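Local coordinates for nucleoporin nup120 (Schizosaccharomyces pombe, PDB 4GQ2), which serves as a component of the nuclear pore complex, contributing to its architecture and possibly to the docking of transport factors, at residues 163-168 with 194-199; 436-441 with 454-459. All blocks are in the same frame, centred on the assembly; numbering follows the deposited sequence.

Contact 1: 163-168 with 194-199; sequences YRPISF and TKIILN
Leu198 CD2 stands over the middle of one face of the Tyr163 ring, 3.5 Å from the ring centroid and only 6° off the ring normal, the geometry of a CH-pi contact. All six carbons of the Tyr163 ring lie at nearly the same range from this methyl, which excludes an approach at an edge. The Phe168 ring is met differently: one face lies against Pro165 of its own segment, with Pro165 CG 3.6 Å above the ring plane, while Thr194 CG2 sits at the edge near the plane, 4.4 Å from Phe168 CE1. Ile196 CD1 reaches the same ring obliquely, 3.6 Å from Phe168 CZ, and also lies 3.8 Å from Pro165 CG, so a single methyl serves both residues. With CG1 anti to its carbonyl carbon (chi1 -58°) and the chain continued nearly straight at chi2, Ile196 brings that methyl against the side where proline and ring meet.

These residues join two successive four-stranded antiparallel sheets of the beta-propeller. Strand 160-163 is the last of one sheet and runs into the loop leading to the next, in which 193-199 is an inner strand. Thr194, Ile196 and Leu198 alternate along that strand, and all three direct CB toward 163-168.

Within the loop, Phe168 N donates to Pro165 O at 3.2 Å, closing a turn that brings the ring back over the proline. Ser167 OG and Thr194 OG1 do not bond to each other; each instead hydrogen-bonds to Glu207 OE2 on the adjoining strand 204-210, a carboxylate oxygen shared by both segments.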
ATOM      1  N   TYR A 163       4.467   8.976  45.346  1.00 64.08           N
ATOM      2  CA  TYR A 163       5.329   8.974  46.516  1.00 54.12           C
ATOM      3  C   TYR A 163       6.368  10.075  46.420  1.00 58.96           C
ATOM      4  O   TYR A 163       6.895  10.344  45.340  1.00 56.29           O
ATOM      5  CB  TYR A 163       6.030   7.629  46.647  1.00 49.48           C
ATOM      6  CG  TYR A 163       5.097   6.463  46.860  1.00 58.25           C
ATOM      7  CD1 TYR A 163       4.649   6.127  48.139  1.00 55.00           C
ATOM      8  CD2 TYR A 163       4.675   5.680  45.785  1.00 56.55           C
ATOM      9  CE1 TYR A 163       3.799   5.046  48.343  1.00 50.20           C
ATOM     10  CE2 TYR A 163       3.819   4.603  45.976  1.00 59.67           C
ATOM     11  CZ  TYR A 163       3.387   4.288  47.256  1.00 58.04           C
ATOM     12  OH  TYR A 163       2.544   3.219  47.449  1.00 56.44           O
ATOM     13  N   ARG A 164       6.656  10.705  47.558  1.00 54.20           N
ATOM     14  CA  ARG A 164       7.731  11.687  47.657  1.00 56.82           C
ATOM     15  C   ARG A 164       8.764  11.223  48.686  1.00 56.59           C
ATOM     16  O   ARG A 164       8.697  11.618  49.851  1.00 60.72           O
ATOM     17  CB  ARG A 164       7.179  13.064  48.032  1.00 66.08           C
ATOM     18  CG  ARG A 164       6.500  13.798  46.892  1.00 71.56           C
ATOM     19  CD  ARG A 164       5.984  15.145  47.362  1.00 82.58           C
ATOM     20  NE  ARG A 164       5.450  15.938  46.258  1.00 94.95           N
ATOM     21  CZ  ARG A 164       4.844  17.113  46.398  1.00110.48           C
ATOM     22  NH1 ARG A 164       4.684  17.656  47.599  1.00121.86           N
ATOM     23  NH2 ARG A 164       4.395  17.749  45.329  1.00107.40           N
ATOM     24  N   PRO A 165       9.726  10.384  48.254  1.00 62.36           N
ATOM     25  CA  PRO A 165      10.709   9.816  49.175  1.00 62.85           C
ATOM     26  C   PRO A 165      11.584  10.904  49.774  1.00 55.73           C
ATOM     27  O   PRO A 165      11.964  11.848  49.080  1.00 47.66           O
ATOM     28  CB  PRO A 165      11.546   8.885  48.283  1.00 60.09           C
ATOM     29  CG  PRO A 165      10.756   8.724  47.024  1.00 64.66           C
ATOM     30  CD  PRO A 165      10.025  10.018  46.860  1.00 58.96           C
ATOM     31  N   ILE A 166      11.885  10.764  51.062  1.00 65.46           N
ATOM     32  CA  ILE A 166      12.611  11.789  51.808  1.00 57.53           C
ATOM     33  C   ILE A 166      14.031  11.977  51.275  1.00 49.69           C
ATOM     34  O   ILE A 166      14.488  13.109  51.121  1.00 54.10           O
ATOM     35  CB  ILE A 166      12.563  11.508  53.329  1.00 55.23           C
ATOM     36  CG1 ILE A 166      11.148  11.795  53.852  1.00 48.03           C
ATOM     37  CG2 ILE A 166      13.591  12.346  54.082  1.00 51.66           C
ATOM     38  CD1 ILE A 166      10.791  11.072  55.131  1.00 49.73           C
ATOM     39  N   SER A 167      14.696  10.873  50.940  1.00 47.96           N
ATOM     40  CA  SER A 167      16.047  10.923  50.372  1.00 52.68           C
ATOM     41  C   SER A 167      16.161  11.737  49.072  1.00 58.46           C
ATOM     42  O   SER A 167      17.253  12.184  48.710  1.00 58.92           O
ATOM     43  CB  SER A 167      16.600   9.510  50.174  1.00 56.51           C
ATOM     44  OG  SER A 167      15.798   8.763  49.279  1.00 61.92           O
ATOM     45  N   PHE A 168      15.036  11.946  48.389  1.00 58.85           N
ATOM     46  CA  PHE A 168      15.012  12.715  47.137  1.00 56.69           C
ATOM     47  C   PHE A 168      15.092  14.222  47.378  1.00 53.38           C
ATOM     48  O   PHE A 168      15.316  14.995  46.447  1.00 54.74           O
ATOM     49  CB  PHE A 168      13.749  12.389  46.320  1.00 54.69           C
ATOM     50  CG  PHE A 168      13.743  11.007  45.705  1.00 54.13           C
ATOM     51  CD1 PHE A 168      14.578   9.990  46.179  1.00 50.23           C
ATOM     52  CD2 PHE A 168      12.871  10.712  44.666  1.00 51.75           C
ATOM     53  CE1 PHE A 168      14.552   8.723  45.614  1.00 51.26           C
ATOM     54  CE2 PHE A 168      12.843   9.444  44.095  1.00 50.32           C
ATOM     55  CZ  PHE A 168      13.681   8.448  44.570  1.00 54.30           C
ATOM     56  N   THR A 194      19.541   4.107  47.957  1.00 56.30           N
ATOM     57  CA  THR A 194      18.383   3.873  48.814  1.00 62.80           C
ATOM     58  C   THR A 194      17.550   2.685  48.333  1.00 64.41           C
ATOM     59  O   THR A 194      17.526   2.370  47.140  1.00 60.00           O
ATOM     60  CB  THR A 194      17.486   5.131  48.917  1.00 58.65           C
ATOM     61  OG1 THR A 194      16.411   4.881  49.829  1.00 59.09           O
ATOM     62  CG2 THR A 194      16.896   5.510  47.563  1.00 56.91           C
ATOM     63  N   LYS A 195      16.882   2.021  49.269  1.00 57.69           N
ATOM     64  CA  LYS A 195      15.862   1.046  48.914  1.00 62.73           C
ATOM     65  C   LYS A 195      14.513   1.583  49.367  1.00 63.89           C
ATOM     66  O   LYS A 195      14.247   1.696  50.566  1.00 69.83           O
ATOM     67  CB  LYS A 195      16.142  -0.330  49.533  1.00 55.14           C
ATOM     68  CG  LYS A 195      15.185  -1.414  49.052  1.00 63.59           C
ATOM     69  CD  LYS A 195      15.283  -2.691  49.874  1.00 64.83           C
ATOM     70  CE  LYS A 195      16.395  -3.600  49.377  1.00 59.67           C
ATOM     71  NZ  LYS A 195      16.533  -4.811  50.232  1.00 55.59           N
ATOM     72  N   ILE A 196      13.677   1.942  48.398  1.00 52.26           N
ATOM     73  CA  ILE A 196      12.322   2.388  48.677  1.00 53.68           C
ATOM     74  C   ILE A 196      11.394   1.174  48.721  1.00 53.06           C
ATOM     75  O   ILE A 196      11.298   0.437  47.742  1.00 56.68           O
ATOM     76  CB  ILE A 196      11.847   3.421  47.632  1.00 58.75           C
ATOM     77  CG1 ILE A 196      12.797   4.627  47.619  1.00 57.71           C
ATOM     78  CG2 ILE A 196      10.409   3.852  47.911  1.00 52.52           C
ATOM     79  CD1 ILE A 196      12.683   5.509  46.395  1.00 61.53           C
ATOM     80  N   ILE A 197      10.736   0.967  49.866  1.00 54.32           N
ATOM     81  CA  ILE A 197       9.804  -0.150  50.044  1.00 58.57           C
ATOM     82  C   ILE A 197       8.393   0.381  50.250  1.00 60.46           C
ATOM     83  O   ILE A 197       8.137   1.156  51.175  1.00 69.14           O
ATOM     84  CB  ILE A 197      10.182  -1.077  51.230  1.00 77.62           C
ATOM     85  CG1 ILE A 197      11.608  -1.618  51.089  1.00 70.18           C
ATOM     86  CG2 ILE A 197       9.204  -2.244  51.349  1.00 71.18           C
ATOM     87  CD1 ILE A 197      12.625  -0.879  51.930  1.00 71.69           C
ATOM     88  N   LEU A 198       7.481  -0.057  49.386  1.00 57.71           N
ATOM     89  CA  LEU A 198       6.119   0.459  49.370  1.00 64.57           C
ATOM     90  C   LEU A 198       5.126  -0.556  49.907  1.00 63.76           C
ATOM     91  O   LEU A 198       5.316  -1.768  49.773  1.00 59.60           O
ATOM     92  CB  LEU A 198       5.707   0.853  47.948  1.00 65.53           C
ATOM     93  CG  LEU A 198       6.725   1.546  47.044  1.00 57.24           C
ATOM     94  CD1 LEU A 198       6.407   1.242  45.593  1.00 58.57           C
ATOM     95  CD2 LEU A 198       6.774   3.044  47.287  1.00 53.39           C
ATOM     96  N   ASN A 199       4.071  -0.037  50.523  1.00 74.81           N
ATOM     97  CA  ASN A 199       2.921  -0.834  50.903  1.00 86.51           C
ATOM     98  C   ASN A 199       1.777  -0.347  50.026  1.00 85.61           C
ATOM     99  O   ASN A 199       1.122   0.645  50.352  1.00 80.21           O
ATOM    100  CB  ASN A 199       2.607  -0.650  52.390  1.00 95.41           C
ATOM    101  CG  ASN A 199       2.059  -1.908  53.041  1.00103.58           C
ATOM    102  OD1 ASN A 199       2.162  -3.010  52.496  1.00100.41           O
ATOM    103  ND2 ASN A 199       1.486  -1.749  54.226  1.00105.33           N
TER

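Contact 2: 436-441 with 454-459; sequences SIQVAL and NKLDKF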
ATOM      1  N   SER A 436       6.196  12.988  11.439  1.00 38.31           N
ATOM      2  CA  SER A 436       7.079  13.786  10.588  1.00 37.24           C
ATOM      3  C   SER A 436       6.350  14.361   9.376  1.00 35.88           C
ATOM      4  O   SER A 436       6.633  15.483   8.960  1.00 37.29           O
ATOM      5  CB  SER A 436       8.295  12.980  10.150  1.00 35.44           C
ATOM      6  OG  SER A 436       7.910  11.932   9.289  1.00 41.06           O
ATOM      7  N   ILE A 437       5.397  13.603   8.833  1.00 35.10           N
ATOM      8  CA  ILE A 437       4.560  14.094   7.733  1.00 36.68           C
ATOM      9  C   ILE A 437       3.616  15.195   8.229  1.00 42.69           C
ATOM     10  O   ILE A 437       3.500  16.254   7.594  1.00 36.43           O
ATOM     11  CB  ILE A 437       3.789  12.957   7.014  1.00 36.71           C
ATOM     12  CG1 ILE A 437       4.769  11.961   6.365  1.00 39.52           C
ATOM     13  CG2 ILE A 437       2.835  13.514   5.967  1.00 32.76           C
ATOM     14  CD1 ILE A 437       4.119  10.745   5.725  1.00 34.89           C
ATOM     15  N   GLN A 438       2.974  14.955   9.374  1.00 37.55           N
ATOM     16  CA  GLN A 438       2.052  15.930   9.964  1.00 36.54           C
ATOM     17  C   GLN A 438       2.739  17.246  10.301  1.00 36.83           C
ATOM     18  O   GLN A 438       2.223  18.316   9.988  1.00 44.13           O
ATOM     19  CB  GLN A 438       1.395  15.372  11.225  1.00 37.83           C
ATOM     20  CG  GLN A 438       0.477  14.195  10.983  1.00 43.83           C
ATOM     21  CD  GLN A 438       0.042  13.524  12.268  1.00 42.33           C
ATOM     22  OE1 GLN A 438       0.657  13.702  13.320  1.00 52.61           O
ATOM     23  NE2 GLN A 438      -1.031  12.750  12.190  1.00 43.63           N
ATOM     24  N   VAL A 439       3.899  17.165  10.942  1.00 37.19           N
ATOM     25  CA  VAL A 439       4.661  18.365  11.287  1.00 39.02           C
ATOM     26  C   VAL A 439       5.190  19.061  10.038  1.00 36.40           C
ATOM     27  O   VAL A 439       5.101  20.281   9.932  1.00 46.13           O
ATOM     28  CB  VAL A 439       5.794  18.067  12.291  1.00 43.65           C
ATOM     29  CG1 VAL A 439       6.696  19.279  12.469  1.00 41.65           C
ATOM     30  CG2 VAL A 439       5.196  17.655  13.627  1.00 35.46           C
ATOM     31  N   ALA A 440       5.715  18.287   9.087  1.00 34.56           N
ATOM     32  CA  ALA A 440       6.125  18.842   7.797  1.00 34.34           C
ATOM     33  C   ALA A 440       4.962  19.554   7.100  1.00 42.33           C
ATOM     34  O   ALA A 440       5.140  20.624   6.519  1.00 41.59           O
ATOM     35  CB  ALA A 440       6.687  17.754   6.908  1.00 33.35           C
ATOM     36  N   LEU A 441       3.775  18.956   7.171  1.00 43.09           N
ATOM     37  CA  LEU A 441       2.572  19.542   6.590  1.00 48.41           C
ATOM     38  C   LEU A 441       2.233  20.919   7.179  1.00 50.88           C
ATOM     39  O   LEU A 441       1.787  21.805   6.449  1.00 48.86           O
ATOM     40  CB  LEU A 441       1.382  18.585   6.733  1.00 46.80           C
ATOM     41  CG  LEU A 441       0.118  18.937   5.947  1.00 48.55           C
ATOM     42  CD1 LEU A 441       0.429  19.083   4.463  1.00 52.50           C
ATOM     43  CD2 LEU A 441      -0.955  17.883   6.176  1.00 52.04           C
ATOM     44  N   ASN A 454      -1.496  23.336  18.604  1.00116.97           N
ATOM     45  CA  ASN A 454      -2.916  23.047  18.432  1.00107.20           C
ATOM     46  C   ASN A 454      -3.183  22.301  17.132  1.00103.23           C
ATOM     47  O   ASN A 454      -3.948  21.332  17.116  1.00 95.05           O
ATOM     48  CB  ASN A 454      -3.735  24.343  18.468  1.00111.29           C
ATOM     49  CG  ASN A 454      -3.717  25.012  19.830  1.00106.22           C
ATOM     50  OD1 ASN A 454      -3.995  24.381  20.850  1.00 97.65           O
ATOM     51  ND2 ASN A 454      -3.395  26.302  19.852  1.00 94.24           N
ATOM     52  N   LYS A 455      -2.537  22.748  16.055  1.00 99.05           N
ATOM     53  CA  LYS A 455      -2.769  22.204  14.717  1.00101.23           C
ATOM     54  C   LYS A 455      -2.215  20.788  14.544  1.00 90.89           C
ATOM     55  O   LYS A 455      -2.770  19.995  13.781  1.00 87.45           O
ATOM     56  CB  LYS A 455      -2.214  23.142  13.645  1.00109.01           C
ATOM     57  CG  LYS A 455      -2.926  23.044  12.303  1.00108.21           C
ATOM     58  CD  LYS A 455      -2.563  24.202  11.384  1.00108.03           C
ATOM     59  CE  LYS A 455      -3.278  25.485  11.778  1.00106.17           C
ATOM     60  NZ  LYS A 455      -2.832  26.638  10.949  1.00104.91           N
ATOM     61  N   LEU A 456      -1.124  20.484  15.249  1.00 82.00           N
ATOM     62  CA  LEU A 456      -0.545  19.137  15.253  1.00 86.62           C
ATOM     63  C   LEU A 456      -1.547  18.124  15.803  1.00 85.32           C
ATOM     64  O   LEU A 456      -1.724  17.043  15.234  1.00 91.04           O
ATOM     65  CB  LEU A 456       0.744  19.104  16.085  1.00 86.78           C
ATOM     66  CG  LEU A 456       1.799  18.003  15.880  1.00 81.36           C
ATOM     67  CD1 LEU A 456       3.061  18.380  16.640  1.00 71.15           C
ATOM     68  CD2 LEU A 456       1.343  16.607  16.297  1.00 79.85           C
ATOM     69  N   ASP A 457      -2.194  18.487  16.908  1.00 92.69           N
ATOM     70  CA  ASP A 457      -3.195  17.637  17.550  1.00103.10           C
ATOM     71  C   ASP A 457      -4.424  17.446  16.670  1.00 93.73           C
ATOM     72  O   ASP A 457      -5.075  16.401  16.725  1.00100.44           O
ATOM     73  CB  ASP A 457      -3.601  18.214  18.909  1.00104.71           C
ATOM     74  CG  ASP A 457      -2.498  18.100  19.948  1.00111.12           C
ATOM     75  OD1 ASP A 457      -1.349  18.500  19.660  1.00124.09           O
ATOM     76  OD2 ASP A 457      -2.782  17.614  21.063  1.00107.48           O
ATOM     77  N   LYS A 458      -4.726  18.461  15.861  1.00 88.69           N
ATOM     78  CA  LYS A 458      -5.824  18.405  14.894  1.00103.05           C
ATOM     79  C   LYS A 458      -5.552  17.398  13.771  1.00107.85           C
ATOM     80  O   LYS A 458      -6.446  16.638  13.387  1.00105.73           O
ATOM     81  CB  LYS A 458      -6.096  19.793  14.307  1.00 96.53           C
ATOM     82  CG  LYS A 458      -6.766  20.760  15.273  1.00 92.93           C
ATOM     83  CD  LYS A 458      -6.656  22.204  14.799  1.00108.77           C
ATOM     84  CE  LYS A 458      -7.471  22.469  13.538  1.00107.02           C
ATOM     85  NZ  LYS A 458      -8.930  22.266  13.758  1.00 99.48           N
ATOM     86  N   PHE A 459      -4.320  17.399  13.255  1.00 89.44           N
ATOM     87  CA  PHE A 459      -3.898  16.436  12.234  1.00 75.65           C
ATOM     88  C   PHE A 459      -3.922  14.995  12.752  1.00 73.40           C
ATOM     89  O   PHE A 459      -4.058  14.054  11.971  1.00 73.05           O
ATOM     90  CB  PHE A 459      -2.503  16.771  11.691  1.00 64.24           C
ATOM     91  CG  PHE A 459      -2.482  17.882  10.671  1.00 63.09           C
ATOM     92  CD1 PHE A 459      -3.623  18.218   9.942  1.00 74.17           C
ATOM     93  CD2 PHE A 459      -1.304  18.565  10.405  1.00 56.37           C
ATOM     94  CE1 PHE A 459      -3.591  19.235   8.994  1.00 70.66           C
ATOM     95  CE2 PHE A 459      -1.266  19.582   9.457  1.00 61.71           C
ATOM     96  CZ  PHE A 459      -2.411  19.919   8.753  1.00 60.94           C
TER
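Gln438 and Phe459 pass each other in opposite directions where helix 434-443 packs against helix 453-459. This is a helix-helix packing in the propeller region of the protein, the segments running more antiparallel than parallel: their axes are 9.7 Å apart at closest approach, with 132° between their directions. Gln438 CG lies 4.0 Å from Phe459 CB, and its amide NE2 reaches further along, to 3.3 Å from Phe459 O, at too poor an angle for a hydrogen bond. The backbone Gln438 O meets the ring at its edge, near the plane, 3.6 Å from Phe459 CD2. Val439 follows with an apolar contact, its CG2 3.8 Å from Leu456 CD1; Leu456 CG lies anti to its backbone N (chi1 -159°), which carries the branch toward the valine.

One turn beyond Gln438, Leu441 crosses Phe459 at about a right angle. An alanine in place of Phe459 would remove the ring and is likely to leave Leu441 CD2 without its aromatic partner and open a gap between the helices. That methyl lies over a ring face, 4.0 Å from the centroid and 27° off the normal, a CH-pi contact displaced toward the CE2-CZ side, where Leu441 CD2 comes 3.6 Å from Phe459 CZ.

Both contacts belong to the propeller region, yet they share no secondary-structure element, and their nearest atoms are about 25 Å apart. The centre of contact 1 is about 41 Å from the centre of the chain, that of contact 2 about 24 Å. Contact 1 is nevertheless the more buried; contact 2 is buried on the 436-441 side and partly open on the 454-459 side. Contact 1 sets a strand end and the loop after it against an inner strand of the next sheet, whereas contact 2 joins two helices, and side chains of 436-441 also touch helices 464-478 and 492-515. Each uses a leucine methyl over an aromatic face, but only contact 1 has an outside carboxylate linking its segments.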